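Profilin-2 (Acanthamoeba castellanii, PDB 2ACG) binds monomeric actin one to one, blocking its polymerization at high concentration and promoting it at low, and binds PIP2, which limits IP3 and diacylglycerol formation. Local coordinates at residues V16-I21 / A30-F35; I22-N27 / K93-G98. All blocks are in the same frame, centred on the assembly; numbering follows the deposited sequence.

Contact 1 of 2, residues V16-I21 / A30-F35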
ATOM      1  N   VAL A  16       1.201  -8.211   7.856  1.00 10.47           N
ATOM      2  CA  VAL A  16       2.039  -7.207   7.185  1.00 11.43           C
ATOM      3  C   VAL A  16       3.084  -6.675   8.153  1.00 12.00           C
ATOM      4  O   VAL A  16       2.746  -6.441   9.316  1.00 12.52           O
ATOM      5  CB  VAL A  16       1.208  -6.082   6.530  1.00 12.35           C
ATOM      6  CG1 VAL A  16       0.240  -6.611   5.454  1.00 11.16           C
ATOM      7  CG2 VAL A  16       0.439  -5.247   7.543  1.00 12.38           C
ATOM      8  N   THR A  17       4.301  -6.498   7.653  1.00 12.51           N
ATOM      9  CA  THR A  17       5.425  -6.030   8.425  1.00 12.93           C
ATOM     10  C   THR A  17       5.502  -4.530   8.617  1.00 12.29           C
ATOM     11  O   THR A  17       5.763  -4.105   9.762  1.00 13.44           O
ATOM     12  CB  THR A  17       6.828  -6.597   7.946  1.00 14.13           C
ATOM     13  OG1 THR A  17       7.197  -5.871   6.726  1.00 15.66           O
ATOM     14  CG2 THR A  17       6.841  -8.116   7.734  1.00 13.98           C
ATOM     15  N   GLN A  18       5.335  -3.779   7.581  1.00 11.16           N
ATOM     16  CA  GLN A  18       5.380  -2.307   7.560  1.00 10.41           C
ATOM     17  C   GLN A  18       4.112  -1.822   6.874  1.00  9.57           C
ATOM     18  O   GLN A  18       3.563  -2.552   6.031  1.00  9.30           O
ATOM     19  CB  GLN A  18       6.621  -1.840   6.774  1.00 13.63           C
ATOM     20  CG  GLN A  18       7.950  -2.203   7.428  1.00 15.17           C
ATOM     21  CD  GLN A  18       8.087  -1.484   8.768  1.00 17.78           C
ATOM     22  OE1 GLN A  18       7.540  -0.395   8.975  1.00 18.79           O
ATOM     23  NE2 GLN A  18       8.800  -2.109   9.698  1.00 17.12           N
ATOM     24  N   ALA A  19       3.672  -0.621   7.199  1.00  8.98           N
ATOM     25  CA  ALA A  19       2.419  -0.120   6.598  1.00  7.76           C
ATOM     26  C   ALA A  19       2.339   1.386   6.710  1.00  7.17           C
ATOM     27  O   ALA A  19       3.115   1.980   7.449  1.00  6.91           O
ATOM     28  CB  ALA A  19       1.241  -0.820   7.282  1.00  6.47           C
ATOM     29  N   ALA A  20       1.402   1.945   5.965  1.00  7.28           N
ATOM     30  CA  ALA A  20       1.178   3.399   5.932  1.00  8.10           C
ATOM     31  C   ALA A  20      -0.183   3.671   5.295  1.00  8.34           C
ATOM     32  O   ALA A  20      -0.802   2.770   4.715  1.00  8.50           O
ATOM     33  CB  ALA A  20       2.305   4.046   5.129  1.00  8.04           C
ATOM     34  N   ILE A  21      -0.638   4.885   5.445  1.00  8.35           N
ATOM     35  CA  ILE A  21      -1.889   5.411   4.911  1.00  8.51           C
ATOM     36  C   ILE A  21      -1.483   6.774   4.316  1.00  8.81           C
ATOM     37  O   ILE A  21      -1.106   7.660   5.099  1.00  9.56           O
ATOM     38  CB  ILE A  21      -3.045   5.515   5.937  1.00  8.44           C
ATOM     39  CG1 ILE A  21      -3.365   4.143   6.603  1.00  8.80           C
ATOM     40  CG2 ILE A  21      -4.382   6.068   5.326  1.00  8.55           C
ATOM     41  CD1 ILE A  21      -4.376   4.321   7.787  1.00  8.61           C
ATOM     42  N   ALA A  30      -0.461   8.556   8.200  1.00  9.42           N
ATOM     43  CA  ALA A  30       0.095   7.769   9.336  1.00  7.93           C
ATOM     44  C   ALA A  30       1.134   6.801   8.818  1.00  6.69           C
ATOM     45  O   ALA A  30       1.077   6.527   7.603  1.00  7.90           O
ATOM     46  CB  ALA A  30      -1.116   7.026   9.916  1.00 10.61           C
ATOM     47  N   THR A  31       2.017   6.258   9.611  1.00  5.95           N
ATOM     48  CA  THR A  31       3.041   5.291   9.114  1.00  5.93           C
ATOM     49  C   THR A  31       3.598   4.468  10.264  1.00  6.88           C
ATOM     50  O   THR A  31       3.418   4.832  11.451  1.00  8.10           O
ATOM     51  CB  THR A  31       4.120   6.051   8.271  1.00  5.34           C
ATOM     52  OG1 THR A  31       5.035   5.119   7.634  1.00  5.03           O
ATOM     53  CG2 THR A  31       4.918   7.103   9.077  1.00  7.08           C
ATOM     54  N   SER A  32       4.294   3.375   9.971  1.00  6.51           N
ATOM     55  CA  SER A  32       4.862   2.506  11.007  1.00  7.10           C
ATOM     56  C   SER A  32       6.312   2.826  11.282  1.00  7.62           C
ATOM     57  O   SER A  32       7.068   3.437  10.510  1.00  8.87           O
ATOM     58  CB  SER A  32       4.555   1.041  10.769  1.00  7.89           C
ATOM     59  OG  SER A  32       5.082   0.467   9.595  1.00  7.16           O
ATOM     60  N   ALA A  33       6.771   2.444  12.463  1.00  8.33           N
ATOM     61  CA  ALA A  33       8.116   2.699  12.940  1.00  8.30           C
ATOM     62  C   ALA A  33       9.180   2.732  11.875  1.00  8.60           C
ATOM     63  O   ALA A  33       9.807   3.813  11.693  1.00 10.42           O
ATOM     64  CB  ALA A  33       8.471   1.777  14.100  1.00  7.92           C
ATOM     65  N   GLY A  34       9.484   1.668  11.173  1.00  8.40           N
ATOM     66  CA  GLY A  34      10.578   1.681  10.182  1.00  7.26           C
ATOM     67  C   GLY A  34      10.164   1.883   8.766  1.00  7.53           C
ATOM     68  O   GLY A  34      10.768   1.309   7.822  1.00  8.49           O
ATOM     69  N   PHE A  35       9.166   2.725   8.531  1.00  7.13           N
ATOM     70  CA  PHE A  35       8.724   2.897   7.116  1.00  6.30           C
ATOM     71  C   PHE A  35       8.366   4.348   6.873  1.00  5.84           C
ATOM     72  O   PHE A  35       7.714   4.938   7.724  1.00  6.47           O
ATOM     73  CB  PHE A  35       7.573   1.940   6.885  1.00  5.97           C
ATOM     74  CG  PHE A  35       6.907   1.905   5.554  1.00  5.74           C
ATOM     75  CD1 PHE A  35       7.465   1.179   4.508  1.00  4.45           C
ATOM     76  CD2 PHE A  35       5.671   2.530   5.375  1.00  6.44           C
ATOM     77  CE1 PHE A  35       6.849   1.099   3.280  1.00  4.94           C
ATOM     78  CE2 PHE A  35       5.023   2.446   4.129  1.00  7.93           C
ATOM     79  CZ  PHE A  35       5.630   1.722   3.076  1.00  5.65           C
TER
HETATM   80  O   HOH W   1       9.644  -1.064  12.635  1.00 18.91           O

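Contact 2 of 2, residues I22-N27 / K93-G98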
ATOM      1  N   ILE A  22      -1.490   6.853   3.019  1.00  8.64           N
ATOM      2  CA  ILE A  22      -1.130   8.058   2.243  1.00  7.89           C
ATOM      3  C   ILE A  22      -2.401   8.788   1.832  1.00  7.65           C
ATOM      4  O   ILE A  22      -3.496   8.187   1.841  1.00  8.00           O
ATOM      5  CB  ILE A  22      -0.315   7.571   0.991  1.00  7.16           C
ATOM      6  CG1 ILE A  22       1.132   8.061   1.039  1.00  6.33           C
ATOM      7  CG2 ILE A  22      -0.974   7.759  -0.380  1.00  7.18           C
ATOM      8  CD1 ILE A  22       1.976   7.223   2.031  1.00  8.13           C
ATOM      9  N   GLY A  23      -2.264  10.037   1.501  1.00  7.72           N
ATOM     10  CA  GLY A  23      -3.383  10.892   1.009  1.00  7.51           C
ATOM     11  C   GLY A  23      -3.322  10.759  -0.518  1.00  7.22           C
ATOM     12  O   GLY A  23      -2.295  10.311  -1.025  1.00  5.43           O
ATOM     13  N   HIS A  24      -4.373  11.152  -1.237  1.00  9.12           N
ATOM     14  CA  HIS A  24      -4.341  10.969  -2.697  1.00 10.35           C
ATOM     15  C   HIS A  24      -3.231  11.750  -3.370  1.00 11.59           C
ATOM     16  O   HIS A  24      -2.936  11.465  -4.546  1.00 12.13           O
ATOM     17  CB  HIS A  24      -5.610  11.191  -3.511  1.00 10.93           C
ATOM     18  CG  HIS A  24      -6.588  10.068  -3.392  1.00 10.06           C
ATOM     19  ND1 HIS A  24      -7.888  10.147  -3.794  1.00 10.99           N
ATOM     20  CD2 HIS A  24      -6.421   8.860  -2.813  1.00 10.29           C
ATOM     21  CE1 HIS A  24      -8.495   8.999  -3.512  1.00 11.38           C
ATOM     22  NE2 HIS A  24      -7.626   8.211  -2.924  1.00 11.57           N
ATOM     23  N   ASP A  25      -2.679  12.657  -2.614  1.00 12.85           N
ATOM     24  CA  ASP A  25      -1.579  13.548  -2.996  1.00 12.80           C
ATOM     25  C   ASP A  25      -0.213  12.907  -2.768  1.00 12.39           C
ATOM     26  O   ASP A  25       0.782  13.287  -3.443  1.00 13.93           O
ATOM     27  CB  ASP A  25      -1.803  14.878  -2.252  1.00 15.56           C
ATOM     28  CG  ASP A  25      -1.847  14.739  -0.742  1.00 18.93           C
ATOM     29  OD1 ASP A  25      -2.150  13.676  -0.160  1.00 19.56           O
ATOM     30  OD2 ASP A  25      -1.535  15.759  -0.064  1.00 19.76           O
ATOM     31  N   GLY A  26      -0.058  11.964  -1.857  1.00 11.02           N
ATOM     32  CA  GLY A  26       1.255  11.335  -1.636  1.00 10.34           C
ATOM     33  C   GLY A  26       1.790  11.548  -0.227  1.00  9.70           C
ATOM     34  O   GLY A  26       2.678  10.827   0.238  1.00  9.35           O
ATOM     35  N   ASN A  27       1.234  12.539   0.414  1.00 10.28           N
ATOM     36  CA  ASN A  27       1.554  12.941   1.782  1.00 10.38           C
ATOM     37  C   ASN A  27       0.972  11.937   2.768  1.00 10.48           C
ATOM     38  O   ASN A  27      -0.223  11.698   2.719  1.00 10.43           O
ATOM     39  CB  ASN A  27       1.042  14.377   2.034  1.00  9.39           C
ATOM     40  CG  ASN A  27       1.957  15.275   1.185  1.00  9.72           C
ATOM     41  OD1 ASN A  27       3.179  15.152   1.294  1.00  8.97           O
ATOM     42  ND2 ASN A  27       1.360  16.067   0.319  1.00 11.65           N
ATOM     43  N   LYS A  93     -10.671   8.545  -0.230  1.00 18.78           N
ATOM     44  CA  LYS A  93      -9.827   9.674   0.200  1.00 18.13           C
ATOM     45  C   LYS A  93      -8.388   9.360   0.519  1.00 17.37           C
ATOM     46  O   LYS A  93      -7.583  10.315   0.666  1.00 17.88           O
ATOM     47  CB  LYS A  93     -10.455  10.297   1.460  1.00 19.56           C
ATOM     48  CG  LYS A  93     -11.473  11.392   1.149  1.00 22.10           C
ATOM     49  CD  LYS A  93     -12.278  11.751   2.388  1.00 24.16           C
ATOM     50  CE  LYS A  93     -13.239  12.905   2.142  1.00 24.50           C
ATOM     51  NZ  LYS A  93     -14.140  12.542   1.023  1.00 25.84           N
ATOM     52  N   ALA A  94      -8.049   8.102   0.661  1.00 16.09           N
ATOM     53  CA  ALA A  94      -6.694   7.665   1.053  1.00 14.44           C
ATOM     54  C   ALA A  94      -6.138   6.627   0.102  1.00 13.26           C
ATOM     55  O   ALA A  94      -6.663   6.440  -0.996  1.00 14.40           O
ATOM     56  CB  ALA A  94      -6.888   7.052   2.460  1.00 13.02           C
ATOM     57  N   ILE A  95      -5.091   5.949   0.490  1.00 12.06           N
ATOM     58  CA  ILE A  95      -4.391   4.885  -0.192  1.00 10.53           C
ATOM     59  C   ILE A  95      -3.700   4.021   0.890  1.00  9.32           C
ATOM     60  O   ILE A  95      -2.793   4.551   1.537  1.00  9.60           O
ATOM     61  CB  ILE A  95      -3.325   5.338  -1.239  1.00 10.02           C
ATOM     62  CG1 ILE A  95      -3.882   6.226  -2.381  1.00 10.17           C
ATOM     63  CG2 ILE A  95      -2.606   4.093  -1.861  1.00 10.07           C
ATOM     64  CD1 ILE A  95      -2.789   6.739  -3.373  1.00  6.79           C
ATOM     65  N   LEU A  96      -4.134   2.800   1.062  1.00  8.84           N
ATOM     66  CA  LEU A  96      -3.541   1.867   2.058  1.00  7.24           C
ATOM     67  C   LEU A  96      -2.336   1.192   1.397  1.00  6.45           C
ATOM     68  O   LEU A  96      -2.378   0.922   0.182  1.00  6.55           O
ATOM     69  CB  LEU A  96      -4.560   0.840   2.509  1.00  6.55           C
ATOM     70  CG  LEU A  96      -6.001   1.265   2.635  1.00  7.05           C
ATOM     71  CD1 LEU A  96      -6.805   0.167   3.317  1.00  9.15           C
ATOM     72  CD2 LEU A  96      -6.073   2.565   3.415  1.00  7.23           C
ATOM     73  N   ILE A  97      -1.371   0.906   2.222  1.00  5.61           N
ATOM     74  CA  ILE A  97      -0.103   0.316   1.840  1.00  4.66           C
ATOM     75  C   ILE A  97       0.411  -0.566   2.991  1.00  5.38           C
ATOM     76  O   ILE A  97       0.585   0.007   4.078  1.00  5.00           O
ATOM     77  CB  ILE A  97       1.014   1.416   1.698  1.00  3.99           C
ATOM     78  CG1 ILE A  97       0.693   2.535   0.701  1.00  3.12           C
ATOM     79  CG2 ILE A  97       2.412   0.768   1.427  1.00  3.73           C
ATOM     80  CD1 ILE A  97       1.891   3.512   0.501  1.00  2.00           C
ATOM     81  N   GLY A  98       0.656  -1.808   2.659  1.00  5.56           N
ATOM     82  CA  GLY A  98       1.177  -2.770   3.645  1.00  5.83           C
ATOM     83  C   GLY A  98       2.228  -3.623   2.934  1.00  6.10           C
ATOM     84  O   GLY A  98       1.938  -4.126   1.844  1.00  6.83           O
TER
HETATM   85  O   HOH W   2      -6.956  12.567  -0.259  1.00 11.64           O

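Contact 1 of 2, residues V16-I21 / A30-F35
Ile-21 and Ala-30 form an antiparallel hydrogen-bonded pair, Ile-21 N to Ala-30 O (3.2 Å) and Ala-30 N to Ile-21 O (3.3 Å), and Ala-20 faces Thr-31 as the next, non-hydrogen-bonded pair. Beyond it the backbone bonding falters: Ser-32 N reaches Ala-19 O only weakly, and a side chain takes over. Ser-32 OG, set between its own N and carbonyl carbon (chi1 63°), accepts from Ala-19 N at 3.0 Å and donates to Gln-18 OE1 at 2.7 Å, approaching from above the amide plane. The Gln-18 chain bends at chi2, and its NE2 shares a water with Gly-34 N, weakly for the latter. Thr-31 OG1 donates to Phe-35 O at 2.7 Å, tying the loop back to the strand end. Apolar contact centres on Phe-35, whose ring meets Ala-20 CB in plane at its CE2 edge (3.3 Å). Gln-18 CB lies 3.9 Å from Phe-35 CD1; the two side chains run past each other in opposite directions, amide and ring planes 29° apart. Ile-21 and Ala-30 share the face packed against helix 2-7. The arrangement is the open end of a beta hairpin, strands 18-23 and 28-31, in the profilin fold.

Contact 2 of 2, residues I22-N27 / K93-G98
With CG anti to its carbonyl carbon (chi1 -76°), the His-24 side chain swings from the turn across to Lys-93 and Ala-94. Ile-22 departs from the staggered positions (chi1 -114°), with CG2 directed at Ile-95 and CD1 at Ile-97.

The imidazole ring has Lys-93 C over one face, offset toward the rim, and meets Ala-94 O and Ile-95 CG1 at its edge, the latter 3.7 Å from His-24 CD2. His-24 NE2 lies 2.8 Å from Ala-94 O, but the bond is bent and weak; the same NE2 has a second weak bond to Thr-91 O, as if one N-H were divided between two carbonyls. A water accepts from His-24 N and donates to Lys-93 O, adding a second link between turn and strand.

Backbone pairing is uneven: Ile-22 N gives a nearly straight bond to Ile-95 O (3.0 Å, 165°), whereas the return bond from Ile-95 N to Ile-22 O is weak. On the face these two residues share, Ile-22 CG2 presses on Ile-95 CB at 3.5 Å, and Ile-22 CD1 touches Ile-97 CD1 at 4.0 Å. Helix 39-48 lies against this face through Ala-46 at Ile-95 and Leu-45 at Ile-97, while Leu-96 packs on helix 106-123.

Within 22-27, Gly-26 N bonds Gly-23 O across a type I turn, Gly-23 N bonds Asn-27 O, and Asn-27 ND2 meets Asp-25 OD2 from above the carboxylate plane at 2.9 Å. Here the turn of the first hairpin docks beside the start of strand 94-100, in the central antiparallel sheet of profilin, sandwiched between helices on both faces.

How the contacts relate
From the N terminus the chain passes helix 2-7 and enters strand 18-23, whose residues 18-21 serve contact 1 and 22-23 contact 2. Contact 1 closes a short loop, the hairpin that turns back into strand 28-31. Contact 2 closes a much longer one: 65 residues, including helices 39-48 and 53-58 and all the other strands of the sheet, separate 22-27 from 93-98. Their segments alternate along the chain, so the two closures cross rather than nest. Strand 18-23 is thus the middle strand between 28-31 and 94-100. The contacts meet where Ala-20 N probably bonds Ile-97 O and Phe-35 CZ packs 3.7 Å from Ile-97 CG2, joining the N-terminal hairpin to the late strand.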